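Local coordinates for protein pectinesterase A (Erwinia chrysanthemi, PDB 2NTP) that hydrolyses the methyl esters of pectin's galacturonate chain, releasing methanol in the first step of plant-tissue maceration and soft rot, at residues A[4-9]-A[35-40]; A[239-244]-A[277-282]. One frame throughout, in Å; residues are numbered along the deposited sequence.

Contact 1: A[4-9]-A[35-40]; sequences YNAVVS and FVILIK
The ring of Y4 lies flat over L38, and this pair shows how a residue ahead of the first strand can lay its ring over the neighbouring strand. Followed outward from the backbone, Y4 CB passes 4.0 Å from V36 O. CG and CD1 then come over L38 CB, which sits beneath the ring centre in a CH-pi contact, 3.7 Å from the centroid. CD1 also meets V36 CG1 near the plane of the ring, at its edge. On the far half of the ring the two methyls of L38 divide the work: L38 CD2 touches Y4 CE2, while L38 CD1 lies against Y4 CZ and OH. L38 CG is anti to its backbone N (chi1 177°), which swings both methyls along the ring, and Y4 OH ends in a weak hydrogen bond to K58.

N5 works on both backbone and ring. Its OD1 accepts V36 N at 2.9 Å, nearly straight at the hydrogen, and its own N donates to V36 O, which also takes a weak hydrogen bond from A6 N. N5 CB rests over one face of F35, 3.4 Å from CE1, with the amide almost parallel to that ring, 17° apart.

From A6 onward the strands 6-8 and 35-39 run parallel, the outer pair of a right-handed parallel beta-helix, the fold of pectinesterases, here joined through helix 21-26 as a beta-alpha-beta unit. Parallel bonding alternates along them: L38 N to A6 O, V8 N to L38 O at 2.7 Å, then K40 N to V8 O.

A6, V8, I37 and I39 project from the opposite face to V7 and L38. There V8 CG2 meets I37 CG2 at 3.7 Å, and A24 of helix 21-26 packs against both residues.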
loop_
_atom_site.group_PDB
_atom_site.type_symbol
_atom_site.label_atom_id
_atom_site.label_comp_id
_atom_site.label_asym_id
_atom_site.label_seq_id
_atom_site.Cartn_x
_atom_site.Cartn_y
_atom_site.Cartn_z
ATOM N N TYR A 4 17.102 -22.440 3.457
ATOM C CA TYR A 4 16.927 -21.258 4.304
ATOM C C TYR A 4 18.180 -20.936 5.114
ATOM O O TYR A 4 18.798 -21.826 5.707
ATOM C CB TYR A 4 15.717 -21.420 5.232
ATOM C CG TYR A 4 14.425 -21.739 4.512
ATOM C CD1 TYR A 4 13.755 -20.762 3.772
ATOM C CD2 TYR A 4 13.875 -23.018 4.565
ATOM C CE1 TYR A 4 12.571 -21.056 3.102
ATOM C CE2 TYR A 4 12.692 -23.320 3.900
ATOM C CZ TYR A 4 12.046 -22.335 3.173
ATOM O OH TYR A 4 10.875 -22.633 2.516
ATOM N N ASN A 5 18.545 -19.658 5.126
ATOM C CA ASN A 5 19.677 -19.173 5.910
ATOM C C ASN A 5 19.341 -19.040 7.394
ATOM O O ASN A 5 20.209 -19.208 8.252
ATOM C CB ASN A 5 20.156 -17.824 5.376
ATOM C CG ASN A 5 20.673 -17.907 3.955
ATOM O OD1 ASN A 5 19.945 -17.628 3.004
ATOM N ND2 ASN A 5 21.936 -18.294 3.802
ATOM N N ALA A 6 18.081 -18.727 7.682
ATOM C CA ALA A 6 17.590 -18.602 9.053
ATOM C C ALA A 6 16.128 -19.021 9.138
ATOM O O ALA A 6 15.392 -18.920 8.155
ATOM C CB ALA A 6 17.763 -17.174 9.548
ATOM N N VAL A 7 15.718 -19.500 10.311
ATOM C CA VAL A 7 14.326 -19.881 10.557
ATOM C C VAL A 7 13.813 -19.179 11.814
ATOM O O VAL A 7 14.510 -19.125 12.829
ATOM C CB VAL A 7 14.148 -21.423 10.686
ATOM C CG1 VAL A 7 12.683 -21.790 10.898
ATOM C CG2 VAL A 7 14.686 -22.138 9.450
ATOM N N VAL A 8 12.603 -18.631 11.726
ATOM C CA VAL A 8 11.930 -18.004 12.863
ATOM C C VAL A 8 10.735 -18.864 13.268
ATOM O O VAL A 8 9.965 -19.302 12.413
ATOM C CB VAL A 8 11.451 -16.559 12.528
ATOM C CG1 VAL A 8 10.850 -15.880 13.752
ATOM C CG2 VAL A 8 12.593 -15.723 11.998
ATOM N N SER A 9 10.594 -19.114 14.569
ATOM C CA SER A 9 9.454 -19.869 15.091
ATOM C C SER A 9 9.066 -19.426 16.499
ATOM O O SER A 9 9.886 -18.874 17.235
ATOM C CB SER A 9 9.736 -21.377 15.074
ATOM O OG SER A 9 10.651 -21.738 16.089
ATOM N N PHE A 35 19.849 -13.655 1.212
ATOM C CA PHE A 35 19.597 -14.154 2.562
ATOM C C PHE A 35 18.108 -14.433 2.697
ATOM O O PHE A 35 17.288 -13.520 2.559
ATOM C CB PHE A 35 20.059 -13.138 3.609
ATOM C CG PHE A 35 20.196 -13.710 4.995
ATOM C CD1 PHE A 35 21.356 -14.389 5.368
ATOM C CD2 PHE A 35 19.173 -13.572 5.930
ATOM C CE1 PHE A 35 21.496 -14.922 6.646
ATOM C CE2 PHE A 35 19.304 -14.106 7.216
ATOM C CZ PHE A 35 20.469 -14.783 7.569
ATOM N N VAL A 36 17.774 -15.694 2.955
ATOM C CA VAL A 36 16.389 -16.165 2.945
ATOM C C VAL A 36 15.975 -16.650 4.331
ATOM O O VAL A 36 16.624 -17.522 4.919
ATOM C CB VAL A 36 16.183 -17.296 1.907
ATOM C CG1 VAL A 36 14.703 -17.617 1.728
ATOM C CG2 VAL A 36 16.826 -16.917 0.569
ATOM N N ILE A 37 14.885 -16.079 4.842
ATOM C CA ILE A 37 14.389 -16.397 6.178
ATOM C C ILE A 37 13.008 -17.046 6.112
ATOM O O ILE A 37 12.072 -16.484 5.529
ATOM C CB ILE A 37 14.339 -15.133 7.073
ATOM C CG1 ILE A 37 15.719 -14.475 7.139
ATOM C CG2 ILE A 37 13.820 -15.482 8.480
ATOM C CD1 ILE A 37 15.723 -13.055 7.703
ATOM N N LEU A 38 12.891 -18.235 6.699
ATOM C CA LEU A 38 11.599 -18.889 6.837
ATOM C C LEU A 38 10.974 -18.431 8.142
ATOM O O LEU A 38 11.624 -18.450 9.192
ATOM C CB LEU A 38 11.728 -20.418 6.809
ATOM C CG LEU A 38 10.452 -21.251 7.016
ATOM C CD1 LEU A 38 9.453 -21.094 5.866
ATOM C CD2 LEU A 38 10.798 -22.729 7.225
ATOM N N ILE A 39 9.722 -17.995 8.065
ATOM C CA ILE A 39 8.974 -17.581 9.247
ATOM C C ILE A 39 7.814 -18.552 9.475
ATOM O O ILE A 39 6.848 -18.565 8.716
ATOM C CB ILE A 39 8.451 -16.123 9.104
ATOM C CG1 ILE A 39 9.608 -15.155 8.824
ATOM C CG2 ILE A 39 7.684 -15.702 10.354
ATOM C CD1 ILE A 39 9.168 -13.776 8.310
ATOM N N LYS A 40 7.920 -19.377 10.518
ATOM C CA LYS A 40 6.854 -20.329 10.849
ATOM C C LYS A 40 5.611 -19.611 11.373
ATOM O O LYS A 40 5.712 -18.483 11.873
ATOM C CB LYS A 40 7.347 -21.366 11.870
ATOM C CG LYS A 40 8.461 -22.272 11.364
ATOM C CD LYS A 40 7.920 -23.370 10.449
ATOM C CE LYS A 40 8.918 -24.507 10.280
ATOM N NZ LYS A 40 9.023 -25.343 11.513
#

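Contact 2: A[239-244]-A[277-282]; sequences YGLGRP and YGWDKM. With ADA (alpha-D-galactopyranuronic acid), chain C.
Y239 and Y277 start a parallel pairing that soon gives way to loop, the two segments running 34° apart end to end: Y277 N donates to Y239 O, L241 N to G278 O at 2.7 Å, and, beyond the corner at L241, D280 N to G242 O.

The Y277 ring then folds back over segment 239-244. With its CG placed between backbone N and carbonyl carbon (chi1 61°), one face lies over Y239 O and G240 CA, the latter in a CH-pi contact with G240 CA 4.0 Å from the centroid of the Y277 ring. The Y277 hydroxyl donates to D280 OD2 at 2.6 Å, while D280 OD1 accepts K281 N; each carboxylate oxygen uses its anti lone pair, so the group is gripped from two sides.

W279 takes L241 CB over one face of its six-membered ring, 3.7 Å from the centroid. G242 N lies 3.4 Å from W279 CE3. F301 stacks with the indole.

Further along, R243 reaches out with an extended chain from CG to NE and crosses M282 at about a right angle. M282 CE lies over one face of the guanidinium, offset toward its rim, and SD is 3.8 Å from NE. NE makes a salt bridge to the nucleophile D175. NH1 and NH2 both donate to the ring oxygen O5 of a galacturonate, NH2 at 3.0 Å, and NH1 adds a weak bond to carboxylate O6B. A water in the guanidinium plane accepts from NH1 and donates to K281 O, tying the arginine to the neighbouring backbone. This is the substrate cleft of a pectin methylesterase, carved along a parallel beta-helix, where one arginine holds both the nucleophilic aspartate and the sugar chain.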
loop_
_atom_site.group_PDB
_atom_site.type_symbol
_atom_site.label_atom_id
_atom_site.label_comp_id
_atom_site.label_asym_id
_atom_site.label_seq_id
_atom_site.Cartn_x
_atom_site.Cartn_y
_atom_site.Cartn_z
ATOM N N TYR A 239 -17.060 4.218 -2.703
ATOM C CA TYR A 239 -15.601 4.198 -2.887
ATOM C C TYR A 239 -15.127 4.747 -4.227
ATOM O O TYR A 239 -15.671 4.408 -5.279
ATOM C CB TYR A 239 -15.064 2.776 -2.704
ATOM C CG TYR A 239 -14.648 2.477 -1.286
ATOM C CD1 TYR A 239 -15.587 2.087 -0.326
ATOM C CD2 TYR A 239 -13.316 2.602 -0.895
ATOM C CE1 TYR A 239 -15.204 1.818 0.980
ATOM C CE2 TYR A 239 -12.926 2.340 0.406
ATOM C CZ TYR A 239 -13.871 1.953 1.341
ATOM O OH TYR A 239 -13.475 1.698 2.629
ATOM N N GLY A 240 -14.106 5.596 -4.181
ATOM C CA GLY A 240 -13.459 6.063 -5.398
ATOM C C GLY A 240 -12.322 5.145 -5.800
ATOM O O GLY A 240 -11.653 4.550 -4.946
ATOM N N LEU A 241 -12.100 5.033 -7.107
ATOM C CA LEU A 241 -10.963 4.277 -7.632
ATOM C C LEU A 241 -9.643 4.965 -7.314
ATOM O O LEU A 241 -8.617 4.309 -7.140
ATOM C CB LEU A 241 -11.089 4.092 -9.144
ATOM C CG LEU A 241 -12.203 3.171 -9.651
ATOM C CD1 LEU A 241 -12.305 3.271 -11.159
ATOM C CD2 LEU A 241 -11.963 1.730 -9.209
ATOM N N GLY A 242 -9.684 6.289 -7.227
ATOM C CA GLY A 242 -8.485 7.065 -6.958
ATOM C C GLY A 242 -8.798 8.541 -6.835
ATOM O O GLY A 242 -9.817 9.011 -7.339
ATOM N N ARG A 243 -7.922 9.252 -6.132
ATOM C CA ARG A 243 -7.912 10.715 -6.112
ATOM C C ARG A 243 -6.446 11.177 -6.178
ATOM O O ARG A 243 -5.548 10.436 -5.774
ATOM C CB ARG A 243 -8.654 11.268 -4.888
ATOM C CG ARG A 243 -8.116 10.817 -3.532
ATOM C CD ARG A 243 -8.918 11.437 -2.387
ATOM N NE ARG A 243 -8.307 11.146 -1.094
ATOM C CZ ARG A 243 -8.577 11.796 0.038
ATOM N NH1 ARG A 243 -9.463 12.787 0.052
ATOM N NH2 ARG A 243 -7.959 11.455 1.159
ATOM N N PRO A 244 -6.191 12.383 -6.715
ATOM C CA PRO A 244 -4.801 12.758 -6.984
ATOM C C PRO A 244 -4.079 13.339 -5.774
ATOM O O PRO A 244 -4.395 14.446 -5.339
ATOM C CB PRO A 244 -4.926 13.826 -8.089
ATOM C CG PRO A 244 -6.411 14.078 -8.271
ATOM C CD PRO A 244 -7.132 13.437 -7.132
ATOM N N TYR A 277 -17.827 4.173 -7.386
ATOM C CA TYR A 277 -18.561 5.222 -8.112
ATOM C C TYR A 277 -17.769 5.851 -9.263
ATOM O O TYR A 277 -18.355 6.495 -10.144
ATOM C CB TYR A 277 -19.092 6.309 -7.160
ATOM C CG TYR A 277 -18.030 7.056 -6.378
ATOM C CD1 TYR A 277 -17.251 8.052 -6.977
ATOM C CD2 TYR A 277 -17.817 6.780 -5.030
ATOM C CE1 TYR A 277 -16.271 8.736 -6.249
ATOM C CE2 TYR A 277 -16.843 7.464 -4.294
ATOM C CZ TYR A 277 -16.080 8.434 -4.910
ATOM O OH TYR A 277 -15.121 9.102 -4.183
ATOM N N GLY A 278 -16.448 5.668 -9.253
ATOM C CA GLY A 278 -15.561 6.299 -10.236
ATOM C C GLY A 278 -14.372 6.958 -9.568
ATOM O O GLY A 278 -13.894 6.485 -8.538
ATOM N N TRP A 279 -13.890 8.048 -10.160
ATOM C CA TRP A 279 -12.722 8.763 -9.648
ATOM C C TRP A 279 -13.153 9.972 -8.812
ATOM O O TRP A 279 -14.332 10.334 -8.796
ATOM C CB TRP A 279 -11.838 9.224 -10.813
ATOM C CG TRP A 279 -11.394 8.118 -11.735
ATOM C CD1 TRP A 279 -11.942 7.790 -12.946
ATOM C CD2 TRP A 279 -10.309 7.204 -11.525
ATOM N NE1 TRP A 279 -11.266 6.728 -13.500
ATOM C CE2 TRP A 279 -10.261 6.347 -12.650
ATOM C CE3 TRP A 279 -9.372 7.025 -10.497
ATOM C CZ2 TRP A 279 -9.309 5.325 -12.777
ATOM C CZ3 TRP A 279 -8.424 6.016 -10.622
ATOM C CH2 TRP A 279 -8.401 5.173 -11.756
ATOM N N ASP A 280 -12.203 10.603 -8.123
ATOM C CA ASP A 280 -12.533 11.776 -7.310
ATOM C C ASP A 280 -11.405 12.804 -7.290
ATOM O O ASP A 280 -10.295 12.538 -7.764
ATOM C CB ASP A 280 -12.899 11.362 -5.876
ATOM C CG ASP A 280 -14.036 12.198 -5.287
ATOM O OD1 ASP A 280 -14.134 13.410 -5.587
ATOM O OD2 ASP A 280 -14.833 11.637 -4.510
ATOM N N LYS A 281 -11.716 13.980 -6.743
ATOM C CA LYS A 281 -10.745 15.052 -6.542
ATOM C C LYS A 281 -10.113 14.967 -5.151
ATOM O O LYS A 281 -10.567 14.207 -4.291
ATOM C CB LYS A 281 -11.415 16.423 -6.740
ATOM C CG LYS A 281 -12.560 16.715 -5.772
ATOM C CD LYS A 281 -13.279 18.017 -6.119
ATOM C CE LYS A 281 -14.332 18.339 -5.070
ATOM N NZ LYS A 281 -15.286 19.387 -5.534
ATOM N N MET A 282 -9.060 15.753 -4.943
ATOM C CA MET A 282 -8.386 15.820 -3.654
ATOM C C MET A 282 -7.816 17.213 -3.451
ATOM O O MET A 282 -7.376 17.852 -4.409
ATOM C CB MET A 282 -7.267 14.780 -3.578
ATOM C CG MET A 282 -6.685 14.581 -2.184
ATOM S SD MET A 282 -5.417 13.307 -2.161
ATOM C CE MET A 282 -5.013 13.273 -0.419
HETATM C C1 ADA C . -10.176 12.032 4.055
HETATM C C2 ADA C . -9.308 11.495 5.192
HETATM C C3 ADA C . -8.695 12.641 5.995
HETATM C C4 ADA C . -8.050 13.687 5.080
HETATM C C5 ADA C . -8.992 14.110 3.955
HETATM C C6 ADA C . -8.285 15.046 3.013
HETATM O O2 ADA C . -10.113 10.698 6.061
HETATM O O3 ADA C . -7.729 12.130 6.923
HETATM O O4 ADA C . -6.854 13.171 4.484
HETATM O O5 ADA C . -9.425 12.943 3.245
HETATM O O6B ADA C . -8.397 14.854 1.785
HETATM O O6A ADA C . -7.604 15.983 3.490
HETATM O O HOH W 1 -11.547 13.792 -1.811
#

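How the contacts relate
Contact 1 and contact 2 lie on opposite sides of the chain's centre, their own centres about 40 Å apart and their nearest atoms about 28 Å apart, so neither touches the other. In sequence they follow in series, the 4-9/35-40 pair closing before 239-244 begins. Both join parallel neighbours of the same beta-helix, but in different parts of it: contact 1 pairs the first strands of the fold, away from the annotated sites, whereas contact 2 borders the glycan. There R243 comes within about 3 Å of both D175 and Y206, side chain to side chain, and the side chain of M282 touches another galacturonate of the glycan, though it is about 14 Å from the methyl galacturonate.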